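Local coordinates for protein aspartate-semialdehyde dehydrogenase (Cryptococcus neoformans var. neoformans JEC21, PDB 5CEF) that catalyses the NADPH-dependent reductive dephosphorylation of 4-phospho-L-aspartate to aspartate semialdehyde, the second step in making the aspartate family of amino acids, at residues G175-V180 with V261-A266; E219-L224 with K240-S245; Q48-V53 with M69-C74. One frame throughout, in Å; residues are numbered along the deposited sequence.

Interaction 3 comes first in the chain, where a short helix meets strand 71-72, outermost in this chain's seven-stranded parallel sheet. Interactions 1 and 2 follow, interaction 2 falling between the segments of interaction 1 in sequence. Their centres are 10 Å apart, and neighbouring strands 177-186 and 243-250 of the mixed sheet, the latter packed by helix 212-224, join them through probable backbone hydrogen bonds such as Val180 N to Asn243 O (2.8 Å). Interaction 3 is 48 Å from interaction 1 and 41 Å from interaction 2, centre to centre. Interactions 1 and 2 thus lie in the dimerisation domain beside the second subunit, whereas interaction 3 lies in the NAD-binding domain near residues that probably bind NADP(+).

Interaction 1: G175-V180 with V261-A266; sequences GPLDTV and VSVKFA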
ATOM      1  N   GLY A 175     -40.361  -7.846   1.118  1.00 36.07           N
ATOM      2  CA  GLY A 175     -40.719  -8.800   0.074  1.00 33.66           C
ATOM      3  C   GLY A 175     -39.649  -8.989  -0.986  1.00 34.99           C
ATOM      4  O   GLY A 175     -38.563  -8.425  -0.894  1.00 32.18           O
ATOM      5  N   PRO A 176     -39.964  -9.781  -2.030  1.00 38.04           N
ATOM      6  CA  PRO A 176     -38.898 -10.248  -2.898  1.00 34.11           C
ATOM      7  C   PRO A 176     -38.261  -9.172  -3.723  1.00 32.78           C
ATOM      8  O   PRO A 176     -38.859  -8.145  -4.017  1.00 34.20           O
ATOM      9  CB  PRO A 176     -39.590 -11.295  -3.809  1.00 37.50           C
ATOM     10  CG  PRO A 176     -41.055 -11.210  -3.548  1.00 37.22           C
ATOM     11  CD  PRO A 176     -41.230 -10.532  -2.229  1.00 37.51           C
ATOM     12  N   LEU A 177     -37.012  -9.419  -4.089  1.00 34.74           N
ATOM     13  CA  LEU A 177     -36.244  -8.514  -4.917  1.00 32.92           C
ATOM     14  C   LEU A 177     -36.396  -8.897  -6.370  1.00 32.33           C
ATOM     15  O   LEU A 177     -36.470 -10.076  -6.713  1.00 31.95           O
ATOM     16  CB  LEU A 177     -34.765  -8.540  -4.502  1.00 33.79           C
ATOM     17  CG  LEU A 177     -34.492  -8.278  -3.023  1.00 33.38           C
ATOM     18  CD1 LEU A 177     -33.003  -8.309  -2.738  1.00 33.53           C
ATOM     19  CD2 LEU A 177     -35.087  -6.952  -2.579  1.00 33.63           C
ATOM     20  N   ASP A 178     -36.354  -7.880  -7.213  1.00 29.25           N
ATOM     21  CA  ASP A 178     -36.423  -8.027  -8.645  1.00 29.87           C
ATOM     22  C   ASP A 178     -35.020  -8.130  -9.202  1.00 28.99           C
ATOM     23  O   ASP A 178     -34.668  -9.102  -9.856  1.00 28.18           O
ATOM     24  CB  ASP A 178     -37.133  -6.769  -9.188  1.00 31.38           C
ATOM     25  CG  ASP A 178     -37.191  -6.677 -10.693  1.00 31.56           C
ATOM     26  OD1 ASP A 178     -36.663  -7.528 -11.422  1.00 34.49           O
ATOM     27  OD2 ASP A 178     -37.840  -5.734 -11.164  1.00 38.72           O
ATOM     28  N   THR A 179     -34.218  -7.107  -8.938  1.00 30.21           N
ATOM     29  CA  THR A 179     -32.924  -6.909  -9.614  1.00 31.62           C
ATOM     30  C   THR A 179     -31.869  -6.430  -8.622  1.00 28.51           C
ATOM     31  O   THR A 179     -32.165  -5.636  -7.716  1.00 23.93           O
ATOM     32  CB  THR A 179     -33.078  -5.881 -10.740  1.00 35.53           C
ATOM     33  OG1 THR A 179     -33.890  -6.434 -11.789  1.00 41.80           O
ATOM     34  CG2 THR A 179     -31.762  -5.483 -11.310  1.00 35.60           C
ATOM     35  N   VAL A 180     -30.660  -6.969  -8.781  1.00 27.67           N
ATOM     36  CA  VAL A 180     -29.495  -6.580  -7.998  1.00 24.96           C
ATOM     37  C   VAL A 180     -28.233  -6.439  -8.840  1.00 24.16           C
ATOM     38  O   VAL A 180     -27.871  -7.349  -9.585  1.00 24.79           O
ATOM     39  CB  VAL A 180     -29.186  -7.613  -6.901  1.00 26.57           C
ATOM     40  CG1 VAL A 180     -27.923  -7.206  -6.136  1.00 27.40           C
ATOM     41  CG2 VAL A 180     -30.351  -7.758  -5.921  1.00 26.22           C
ATOM     42  N   VAL A 261     -23.844  -1.864  -3.933  1.00 26.13           N
ATOM     43  CA  VAL A 261     -25.014  -2.615  -4.317  1.00 25.35           C
ATOM     44  C   VAL A 261     -26.150  -1.696  -4.723  1.00 25.95           C
ATOM     45  O   VAL A 261     -26.441  -0.729  -4.022  1.00 26.15           O
ATOM     46  CB  VAL A 261     -25.478  -3.521  -3.154  1.00 26.94           C
ATOM     47  CG1 VAL A 261     -26.639  -4.424  -3.566  1.00 27.02           C
ATOM     48  CG2 VAL A 261     -24.337  -4.414  -2.689  1.00 28.92           C
ATOM     49  N   SER A 262     -26.793  -1.993  -5.849  1.00 26.22           N
ATOM     50  CA  SER A 262     -28.063  -1.328  -6.210  1.00 30.86           C
ATOM     51  C   SER A 262     -29.196  -2.357  -6.273  1.00 27.95           C
ATOM     52  O   SER A 262     -29.012  -3.445  -6.779  1.00 24.42           O
ATOM     53  CB  SER A 262     -27.949  -0.604  -7.544  1.00 33.69           C
ATOM     54  OG  SER A 262     -26.881   0.349  -7.509  1.00 42.24           O
ATOM     55  N   VAL A 263     -30.354  -2.000  -5.743  1.00 27.77           N
ATOM     56  CA  VAL A 263     -31.446  -2.931  -5.612  1.00 26.85           C
ATOM     57  C   VAL A 263     -32.736  -2.352  -6.136  1.00 29.47           C
ATOM     58  O   VAL A 263     -33.073  -1.205  -5.855  1.00 31.57           O
ATOM     59  CB  VAL A 263     -31.661  -3.316  -4.148  1.00 26.40           C
ATOM     60  CG1 VAL A 263     -32.848  -4.255  -4.007  1.00 28.69           C
ATOM     61  CG2 VAL A 263     -30.442  -4.023  -3.597  1.00 26.11           C
ATOM     62  N   LYS A 264     -33.470  -3.179  -6.879  1.00 31.78           N
ATOM     63  CA  LYS A 264     -34.831  -2.904  -7.260  1.00 31.92           C
ATOM     64  C   LYS A 264     -35.765  -3.890  -6.601  1.00 32.19           C
ATOM     65  O   LYS A 264     -35.611  -5.087  -6.804  1.00 34.09           O
ATOM     66  CB  LYS A 264     -34.976  -3.041  -8.768  1.00 36.15           C
ATOM     67  CG  LYS A 264     -36.410  -2.995  -9.257  1.00 39.80           C
ATOM     68  CD  LYS A 264     -36.744  -1.661  -9.900  1.00 45.02           C
ATOM     69  CE  LYS A 264     -38.159  -1.166  -9.559  1.00 52.67           C
ATOM     70  NZ  LYS A 264     -38.218   0.334  -9.410  1.00 51.31           N
ATOM     71  N   PHE A 265     -36.776  -3.385  -5.884  1.00 30.48           N
ATOM     72  CA  PHE A 265     -37.754  -4.236  -5.229  1.00 30.32           C
ATOM     73  C   PHE A 265     -38.851  -4.661  -6.197  1.00 31.73           C
ATOM     74  O   PHE A 265     -39.179  -3.906  -7.102  1.00 29.61           O
ATOM     75  CB  PHE A 265     -38.369  -3.513  -4.044  1.00 28.11           C
ATOM     76  CG  PHE A 265     -37.390  -3.149  -3.005  1.00 27.79           C
ATOM     77  CD1 PHE A 265     -37.026  -4.052  -2.038  1.00 29.04           C
ATOM     78  CD2 PHE A 265     -36.804  -1.906  -3.008  1.00 28.48           C
ATOM     79  CE1 PHE A 265     -36.077  -3.732  -1.074  1.00 28.72           C
ATOM     80  CE2 PHE A 265     -35.868  -1.576  -2.052  1.00 30.08           C
ATOM     81  CZ  PHE A 265     -35.509  -2.484  -1.070  1.00 28.27           C
ATOM     82  N   ALA A 266     -39.432  -5.845  -5.978  1.00 32.74           N
ATOM     83  CA  ALA A 266     -40.586  -6.283  -6.778  1.00 38.89           C
ATOM     84  C   ALA A 266     -41.838  -5.449  -6.476  1.00 42.72           C
ATOM     85  O   ALA A 266     -42.666  -5.191  -7.367  1.00 42.98           O
ATOM     86  CB  ALA A 266     -40.884  -7.756  -6.551  1.00 37.37           C
TER
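Asp178 and Thr179 both turn their backbone N-H groups to the carbonyl of Lys264, which is the evidence for a classic beta bulge in this antiparallel pairing (157° between the strand directions). Asp178 N is 2.9 Å from Lys264 O, and Thr179 N gives a longer bond of 3.3 Å to the same oxygen. Lys264 N answers with a nearly straight bond to Thr179 O, 2.9 Å long, and beyond the bulge Ala266 N bonds to Pro176 O. Leu177 with Phe265 and Val180 with Val263 form the non-hydrogen-bonded pairs, so the register slips by one residue between Leu177 and Thr179.

The lysine can be followed outward. Lys264 CB rests 3.9 Å from Thr179 CB. Because CG stands opposite the backbone N (chi1 171°), it runs beside Asp178, coming to 3.6 Å from Asp178 OD2. The chain then bends away, so Lys264 NZ ends 6.3 Å from Asp178 OD2 and makes its salt bridge with Asp335 instead. Both Lys264 and Thr179 touch Phe334, and Thr179 also packs on Val333 of the second subunit.

On the other face of the sheet the contact is apolar. Leu177 CD2 lies 3.5 Å from Phe265 CD1, the two side chains running alongside each other in the same direction, and Val263 CG1 sits 4.3 Å above the centre of the Phe265 ring. Helix 158-174 packs here through Leu167 and Leu170.

The contact thus splits by chemistry: an apolar face buried under a helix, and a polar face where the lysine's aliphatic part lies along the aspartate while its ammonium is held by Asp335, an attraction to Asp178 being at most long-range.

Interaction 2: E219-L224 with K240-S245; sequences ETNKIL and KQINVS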
ATOM      1  N   GLU A 219     -25.694 -18.308  -6.898  1.00 34.44           N
ATOM      2  CA  GLU A 219     -25.946 -18.774  -5.518  1.00 32.37           C
ATOM      3  C   GLU A 219     -26.967 -17.893  -4.791  1.00 30.55           C
ATOM      4  O   GLU A 219     -27.693 -18.363  -3.899  1.00 28.72           O
ATOM      5  CB  GLU A 219     -24.642 -18.855  -4.731  1.00 30.80           C
ATOM      6  CG  GLU A 219     -23.700 -19.885  -5.300  1.00 31.19           C
ATOM      7  CD  GLU A 219     -22.397 -20.043  -4.525  1.00 32.64           C
ATOM      8  OE1 GLU A 219     -22.226 -19.395  -3.458  1.00 31.77           O
ATOM      9  OE2 GLU A 219     -21.509 -20.791  -5.026  1.00 35.16           O
ATOM     10  N   THR A 220     -27.019 -16.620  -5.164  1.00 26.15           N
ATOM     11  CA  THR A 220     -27.925 -15.707  -4.474  1.00 24.88           C
ATOM     12  C   THR A 220     -29.360 -16.236  -4.515  1.00 24.80           C
ATOM     13  O   THR A 220     -30.077 -16.120  -3.509  1.00 24.47           O
ATOM     14  CB  THR A 220     -27.817 -14.313  -5.078  1.00 24.65           C
ATOM     15  OG1 THR A 220     -26.523 -13.786  -4.773  1.00 21.73           O
ATOM     16  CG2 THR A 220     -28.876 -13.385  -4.550  1.00 25.06           C
ATOM     17  N   ASN A 221     -29.780 -16.810  -5.664  1.00 24.94           N
ATOM     18  CA  ASN A 221     -31.170 -17.289  -5.825  1.00 24.59           C
ATOM     19  C   ASN A 221     -31.443 -18.574  -5.083  1.00 25.45           C
ATOM     20  O   ASN A 221     -32.487 -18.736  -4.433  1.00 27.12           O
ATOM     21  CB  ASN A 221     -31.539 -17.414  -7.293  1.00 25.11           C
ATOM     22  CG  ASN A 221     -32.063 -16.092  -7.883  1.00 25.50           C
ATOM     23  OD1 ASN A 221     -32.977 -15.459  -7.338  1.00 28.98           O
ATOM     24  ND2 ASN A 221     -31.534 -15.710  -8.988  1.00 23.50           N
ATOM     25  N   LYS A 222     -30.457 -19.445  -5.046  1.00 26.79           N
ATOM     26  CA  LYS A 222     -30.551 -20.586  -4.150  1.00 27.40           C
ATOM     27  C   LYS A 222     -30.677 -20.197  -2.674  1.00 27.32           C
ATOM     28  O   LYS A 222     -31.571 -20.660  -1.970  1.00 28.52           O
ATOM     29  CB  LYS A 222     -29.351 -21.512  -4.324  1.00 27.77           C
ATOM     30  CG  LYS A 222     -29.553 -22.808  -3.553  1.00 28.93           C
ATOM     31  CD  LYS A 222     -28.675 -23.911  -4.074  1.00 30.66           C
ATOM     32  CE  LYS A 222     -28.821 -25.157  -3.213  1.00 32.42           C
ATOM     33  NZ  LYS A 222     -27.928 -26.283  -3.640  1.00 33.72           N
ATOM     34  N   ILE A 223     -29.788 -19.323  -2.216  1.00 27.38           N
ATOM     35  CA  ILE A 223     -29.734 -18.940  -0.798  1.00 27.65           C
ATOM     36  C   ILE A 223     -30.942 -18.126  -0.333  1.00 26.69           C
ATOM     37  O   ILE A 223     -31.401 -18.294   0.804  1.00 29.08           O
ATOM     38  CB  ILE A 223     -28.435 -18.134  -0.483  1.00 26.99           C
ATOM     39  CG1 ILE A 223     -27.232 -19.033  -0.681  1.00 27.25           C
ATOM     40  CG2 ILE A 223     -28.421 -17.553   0.924  1.00 26.94           C
ATOM     41  CD1 ILE A 223     -25.930 -18.284  -0.863  1.00 26.43           C
ATOM     42  N   LEU A 224     -31.412 -17.201  -1.153  1.00 24.86           N
ATOM     43  CA  LEU A 224     -32.557 -16.373  -0.751  1.00 25.40           C
ATOM     44  C   LEU A 224     -33.874 -17.025  -1.111  1.00 26.56           C
ATOM     45  O   LEU A 224     -34.893 -16.625  -0.628  1.00 27.44           O
ATOM     46  CB  LEU A 224     -32.483 -15.026  -1.403  1.00 25.11           C
ATOM     47  CG  LEU A 224     -31.323 -14.184  -0.905  1.00 26.78           C
ATOM     48  CD1 LEU A 224     -31.225 -12.896  -1.705  1.00 29.16           C
ATOM     49  CD2 LEU A 224     -31.455 -13.870   0.582  1.00 27.31           C
ATOM     50  N   LYS A 240     -40.236 -16.135  -9.935  1.00 30.85           N
ATOM     51  CA  LYS A 240     -39.677 -14.786 -10.177  1.00 31.93           C
ATOM     52  C   LYS A 240     -38.280 -14.668  -9.613  1.00 31.27           C
ATOM     53  O   LYS A 240     -38.097 -14.187  -8.491  1.00 36.05           O
ATOM     54  CB  LYS A 240     -40.484 -13.794  -9.366  1.00 33.35           C
ATOM     55  CG  LYS A 240     -41.434 -12.852 -10.007  1.00 32.12           C
ATOM     56  CD  LYS A 240     -42.166 -13.365 -11.176  1.00 31.70           C
ATOM     57  CE  LYS A 240     -43.114 -12.267 -11.645  1.00 30.24           C
ATOM     58  NZ  LYS A 240     -44.420 -12.834 -12.050  1.00 31.10           N
ATOM     59  N   GLN A 241     -37.307 -15.185 -10.318  1.00 31.42           N
ATOM     60  CA  GLN A 241     -35.943 -15.198  -9.810  1.00 32.37           C
ATOM     61  C   GLN A 241     -35.366 -13.789  -9.776  1.00 31.54           C
ATOM     62  O   GLN A 241     -35.678 -12.970 -10.621  1.00 33.05           O
ATOM     63  CB  GLN A 241     -35.033 -16.073 -10.688  1.00 29.83           C
ATOM     64  CG  GLN A 241     -35.362 -17.536 -10.560  1.00 31.51           C
ATOM     65  CD  GLN A 241     -34.311 -18.443 -11.181  1.00 30.64           C
ATOM     66  OE1 GLN A 241     -34.035 -18.359 -12.361  1.00 30.26           O
ATOM     67  NE2 GLN A 241     -33.691 -19.281 -10.363  1.00 31.26           N
ATOM     68  N   ILE A 242     -34.482 -13.541  -8.827  1.00 31.51           N
ATOM     69  CA  ILE A 242     -33.751 -12.277  -8.766  1.00 30.03           C
ATOM     70  C   ILE A 242     -32.766 -12.201  -9.933  1.00 28.33           C
ATOM     71  O   ILE A 242     -32.029 -13.125 -10.186  1.00 27.88           O
ATOM     72  CB  ILE A 242     -32.934 -12.145  -7.447  1.00 28.17           C
ATOM     73  CG1 ILE A 242     -33.837 -12.297  -6.222  1.00 27.69           C
ATOM     74  CG2 ILE A 242     -32.250 -10.796  -7.396  1.00 27.72           C
ATOM     75  CD1 ILE A 242     -33.043 -12.427  -4.933  1.00 29.36           C
ATOM     76  N   ASN A 243     -32.729 -11.083 -10.609  1.00 27.71           N
ATOM     77  CA  ASN A 243     -31.716 -10.837 -11.604  1.00 28.75           C
ATOM     78  C   ASN A 243     -30.486 -10.215 -11.014  1.00 29.78           C
ATOM     79  O   ASN A 243     -30.539  -9.069 -10.560  1.00 25.94           O
ATOM     80  CB  ASN A 243     -32.254  -9.873 -12.605  1.00 33.30           C
ATOM     81  CG  ASN A 243     -32.713 -10.575 -13.823  1.00 42.59           C
ATOM     82  OD1 ASN A 243     -31.923 -10.758 -14.792  1.00 55.76           O
ATOM     83  ND2 ASN A 243     -33.962 -11.031 -13.794  1.00 37.47           N
ATOM     84  N   VAL A 244     -29.375 -10.939 -11.062  1.00 29.61           N
ATOM     85  CA  VAL A 244     -28.162 -10.495 -10.427  1.00 32.27           C
ATOM     86  C   VAL A 244     -27.014 -10.346 -11.410  1.00 30.89           C
ATOM     87  O   VAL A 244     -26.764 -11.241 -12.213  1.00 29.27           O
ATOM     88  CB  VAL A 244     -27.726 -11.474  -9.306  1.00 34.10           C
ATOM     89  CG1 VAL A 244     -26.575 -10.871  -8.512  1.00 35.68           C
ATOM     90  CG2 VAL A 244     -28.871 -11.770  -8.353  1.00 31.59           C
ATOM     91  N   SER A 245     -26.312  -9.208 -11.331  1.00 28.60           N
ATOM     92  CA  SER A 245     -25.118  -9.000 -12.147  1.00 27.42           C
ATOM     93  C   SER A 245     -24.025  -8.457 -11.265  1.00 27.78           C
ATOM     94  O   SER A 245     -24.197  -7.412 -10.636  1.00 26.40           O
ATOM     95  CB  SER A 245     -25.421  -8.024 -13.278  1.00 26.33           C
ATOM     96  OG  SER A 245     -24.329  -7.818 -14.125  1.00 23.56           O
TER
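Asn221 uses both ends of its side-chain amide on one residue, Ile242. Its OD1 accepts from Ile242 N at 2.9 Å, the donor sitting somewhat out of the carbonyl plane. Its ND2 gives the straighter bond (165° at the hydrogen), reaching Ile242 O at 2.9 Å on a lone pair and almost within the asparagine's own amide plane. The two bonds fix the rotation of the flat group, and the N-H and the C=O of Ile242, just before strand 243-250 begins, are both satisfied by the one side chain.

The neighbouring polar ends are satisfied elsewhere: Thr220 OG1 bonds back to Ile216 O within the helix, and Gln241 NE2 to Leu236 O. With OG1 so engaged, CG2 is the branch of Thr220 that meets Val244, 4.1 Å from Val244 CG2.

Ile242 sends CG1 opposite its carbonyl carbon (chi1 -56°), and its CD1 meets Leu224 CD1 at 3.7 Å, the two side chains crossing at about a right angle. Leu224 also packs on helix 158-174.

The amide thus meets one residue much as an adjacent strand would, docking helix 212-224 by directional bonds, flanked by apolar contacts, beside the strand outermost in this chain's mixed sheet.

Interaction 3: Q48-V53 with M69-C74; sequences QQYARV and MVVHEC
Tyr50 and Val71 meet ring edge to methyl, beside a two-bond backbone bridge. Tyr50 N bonds to Met69 O at 2.8 Å, and Val71 N returns a bond to Gln48 O at 3.0 Å; the residues between, Gln49 and Val70, bring their CA atoms to 4.3 Å in a single isolated bridge.

Tyr50 CG is set opposite its own backbone N (chi1 -171°), which carries the ring off toward Leu39 and helix 19-29, where it packs on Gln22 and Ile25; its OH bonds to Ala16 O. Val71 has CG1 opposite its carbonyl carbon (chi1 -48°). That methyl therefore comes to the rim of the tyrosine, in the ring plane and 3.8 Å from Tyr50 CD1, with the two side chains at about a right angle. The other branch, Val71 CG2, lies between its backbone N and carbonyl carbon and faces Gln48 O at 3.7 Å, with Val53 CG2 at 4.4 Å from it. On the neighbouring residue, Val70 CG1 lies 3.6 Å from Gln48 O.

Gln49 precedes the helix 50-53, at its N-cap position, but its extended side chain turns elsewhere: OE1 bonds to His68 ND1 and also lies above one face of the Arg52 guanidinium, toward its rim.

Val71 and Val53 both pack on Ser45, and Tyr50 lies about 4 Å from Thr17 by nearest side-chain atoms; by similarity, Ser45 and Thr17 bind NADP(+). With His72 bonded through its backbone to Leu39 and Ala41, the arrangement is that of a short, weakly bonded strand, outermost in this chain's Rossmann-type parallel sheet, bridged to a short helix beside the probable cofactor site.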
ATOM      1  N   GLN A  48       2.176 -38.242  11.634  1.00 52.73           N
ATOM      2  CA  GLN A  48       2.944 -37.287  12.413  1.00 60.42           C
ATOM      3  C   GLN A  48       2.024 -36.425  13.267  1.00 57.65           C
ATOM      4  O   GLN A  48       0.846 -36.326  13.010  1.00 54.64           O
ATOM      5  CB  GLN A  48       3.779 -36.392  11.491  1.00 67.77           C
ATOM      6  CG  GLN A  48       4.930 -37.107  10.778  1.00 67.90           C
ATOM      7  CD  GLN A  48       5.668 -36.210   9.805  1.00 67.85           C
ATOM      8  OE1 GLN A  48       6.392 -35.291  10.214  1.00 72.11           O
ATOM      9  NE2 GLN A  48       5.456 -36.437   8.516  1.00 59.98           N
ATOM     10  N   GLN A  49       2.599 -35.781  14.272  1.00 58.72           N
ATOM     11  CA  GLN A  49       1.856 -34.877  15.125  1.00 56.75           C
ATOM     12  C   GLN A  49       1.641 -33.554  14.447  1.00 51.82           C
ATOM     13  O   GLN A  49       2.528 -33.053  13.747  1.00 48.88           O
ATOM     14  CB  GLN A  49       2.569 -34.669  16.465  1.00 60.77           C
ATOM     15  CG  GLN A  49       2.690 -35.950  17.276  1.00 63.60           C
ATOM     16  CD  GLN A  49       3.159 -35.722  18.697  1.00 69.37           C
ATOM     17  OE1 GLN A  49       3.612 -34.628  19.072  1.00 71.21           O
ATOM     18  NE2 GLN A  49       3.061 -36.769  19.505  1.00 73.34           N
ATOM     19  N   TYR A  50       0.458 -32.989  14.684  1.00 48.53           N
ATOM     20  CA  TYR A  50       0.045 -31.752  14.029  1.00 46.32           C
ATOM     21  C   TYR A  50       1.144 -30.695  14.151  1.00 47.06           C
ATOM     22  O   TYR A  50       1.545 -30.067  13.157  1.00 45.39           O
ATOM     23  CB  TYR A  50      -1.293 -31.229  14.619  1.00 42.51           C
ATOM     24  CG  TYR A  50      -1.901 -30.058  13.856  1.00 41.01           C
ATOM     25  CD1 TYR A  50      -2.523 -30.258  12.644  1.00 38.98           C
ATOM     26  CD2 TYR A  50      -1.813 -28.744  14.331  1.00 42.28           C
ATOM     27  CE1 TYR A  50      -3.065 -29.211  11.921  1.00 39.30           C
ATOM     28  CE2 TYR A  50      -2.347 -27.679  13.599  1.00 42.18           C
ATOM     29  CZ  TYR A  50      -2.972 -27.929  12.389  1.00 40.97           C
ATOM     30  OH  TYR A  50      -3.511 -26.913  11.635  1.00 41.57           O
ATOM     31  N   ALA A  51       1.621 -30.500  15.373  1.00 47.33           N
ATOM     32  CA  ALA A  51       2.593 -29.443  15.646  1.00 53.43           C
ATOM     33  C   ALA A  51       3.852 -29.539  14.778  1.00 53.75           C
ATOM     34  O   ALA A  51       4.416 -28.515  14.402  1.00 53.21           O
ATOM     35  CB  ALA A  51       2.952 -29.440  17.131  1.00 58.63           C
ATOM     36  N   ARG A  52       4.256 -30.760  14.431  1.00 57.35           N
ATOM     37  CA  ARG A  52       5.483 -30.964  13.656  1.00 64.35           C
ATOM     38  C   ARG A  52       5.303 -30.840  12.144  1.00 58.89           C
ATOM     39  O   ARG A  52       6.280 -30.603  11.439  1.00 63.10           O
ATOM     40  CB  ARG A  52       6.152 -32.321  13.996  1.00 71.06           C
ATOM     41  CG  ARG A  52       7.111 -32.378  15.206  1.00 75.45           C
ATOM     42  CD  ARG A  52       6.944 -33.785  15.856  1.00 84.09           C
ATOM     43  NE  ARG A  52       6.897 -33.833  17.332  1.00 91.05           N
ATOM     44  CZ  ARG A  52       6.865 -34.958  18.067  1.00 79.76           C
ATOM     45  NH1 ARG A  52       6.877 -36.157  17.494  1.00 68.81           N
ATOM     46  NH2 ARG A  52       6.829 -34.874  19.394  1.00 79.53           N
ATOM     47  N   VAL A  53       4.091 -30.994  11.632  1.00 54.80           N
ATOM     48  CA  VAL A  53       3.888 -30.883  10.183  1.00 54.15           C
ATOM     49  C   VAL A  53       3.310 -29.548   9.727  1.00 55.03           C
ATOM     50  O   VAL A  53       3.517 -29.149   8.591  1.00 57.92           O
ATOM     51  CB  VAL A  53       3.049 -32.035   9.587  1.00 58.59           C
ATOM     52  CG1 VAL A  53       3.862 -33.329   9.545  1.00 64.12           C
ATOM     53  CG2 VAL A  53       1.750 -32.244  10.338  1.00 61.49           C
ATOM     54  N   MET A  69      -1.880 -34.118  18.888  1.00 56.30           N
ATOM     55  CA  MET A  69      -2.796 -34.933  18.071  1.00 52.47           C
ATOM     56  C   MET A  69      -2.111 -35.354  16.778  1.00 49.77           C
ATOM     57  O   MET A  69      -1.301 -34.607  16.181  1.00 42.27           O
ATOM     58  CB  MET A  69      -4.067 -34.175  17.676  1.00 53.64           C
ATOM     59  CG  MET A  69      -5.142 -34.128  18.741  1.00 54.05           C
ATOM     60  SD  MET A  69      -6.644 -33.319  18.180  1.00 50.69           S
ATOM     61  CE  MET A  69      -7.493 -34.685  17.427  1.00 49.16           C
ATOM     62  N   VAL A  70      -2.464 -36.535  16.323  1.00 42.15           N
ATOM     63  CA  VAL A  70      -1.839 -37.042  15.142  1.00 44.84           C
ATOM     64  C   VAL A  70      -2.757 -36.866  13.941  1.00 43.81           C
ATOM     65  O   VAL A  70      -3.913 -37.291  13.983  1.00 44.99           O
ATOM     66  CB  VAL A  70      -1.510 -38.522  15.353  1.00 47.39           C
ATOM     67  CG1 VAL A  70      -1.081 -39.211  14.066  1.00 49.98           C
ATOM     68  CG2 VAL A  70      -0.455 -38.675  16.456  1.00 47.57           C
ATOM     69  N   VAL A  71      -2.192 -36.392  12.832  1.00 42.57           N
ATOM     70  CA  VAL A  71      -2.937 -36.283  11.580  1.00 40.52           C
ATOM     71  C   VAL A  71      -2.960 -37.619  10.867  1.00 43.16           C
ATOM     72  O   VAL A  71      -2.029 -38.414  10.966  1.00 44.71           O
ATOM     73  CB  VAL A  71      -2.446 -35.158  10.654  1.00 43.77           C
ATOM     74  CG1 VAL A  71      -2.283 -33.855  11.425  1.00 46.52           C
ATOM     75  CG2 VAL A  71      -1.163 -35.537   9.952  1.00 45.24           C
ATOM     76  N   HIS A  72      -4.040 -37.871  10.143  1.00 45.58           N
ATOM     77  CA  HIS A  72      -4.232 -39.132   9.416  1.00 43.49           C
ATOM     78  C   HIS A  72      -4.592 -38.849   7.972  1.00 43.40           C
ATOM     79  O   HIS A  72      -4.642 -37.697   7.549  1.00 45.76           O
ATOM     80  CB  HIS A  72      -5.337 -39.933  10.055  1.00 43.87           C
ATOM     81  CG  HIS A  72      -5.168 -40.084  11.527  1.00 51.06           C
ATOM     82  ND1 HIS A  72      -4.177 -40.847  12.086  1.00 51.46           N
ATOM     83  CD2 HIS A  72      -5.865 -39.556  12.557  1.00 57.59           C
ATOM     84  CE1 HIS A  72      -4.285 -40.806  13.397  1.00 60.08           C
ATOM     85  NE2 HIS A  72      -5.299 -40.023  13.709  1.00 62.73           N
ATOM     86  N   GLU A  73      -4.809 -39.908   7.211  1.00 39.09           N
ATOM     87  CA  GLU A  73      -5.254 -39.751   5.851  1.00 39.89           C
ATOM     88  C   GLU A  73      -6.679 -39.223   5.844  1.00 39.62           C
ATOM     89  O   GLU A  73      -7.401 -39.438   6.793  1.00 34.77           O
ATOM     90  CB  GLU A  73      -5.154 -41.079   5.077  1.00 38.11           C
ATOM     91  CG  GLU A  73      -3.732 -41.440   4.668  1.00 39.36           C
ATOM     92  CD  GLU A  73      -3.584 -42.668   3.801  1.00 37.32           C
ATOM     93  OE1 GLU A  73      -4.592 -43.373   3.566  1.00 34.24           O
ATOM     94  OE2 GLU A  73      -2.425 -42.893   3.372  1.00 42.51           O
ATOM     95  N   CYS A  74      -7.066 -38.568   4.742  1.00 41.33           N
ATOM     96  CA  CYS A  74      -8.409 -38.044   4.572  1.00 35.61           C
ATOM     97  C   CYS A  74      -9.326 -39.126   4.019  1.00 35.70           C
ATOM     98  O   CYS A  74      -9.741 -39.074   2.863  1.00 38.88           O
ATOM     99  CB  CYS A  74      -8.421 -36.804   3.677  1.00 35.12           C
ATOM    100  SG  CYS A  74      -7.610 -35.303   4.329  1.00 39.52           S
TER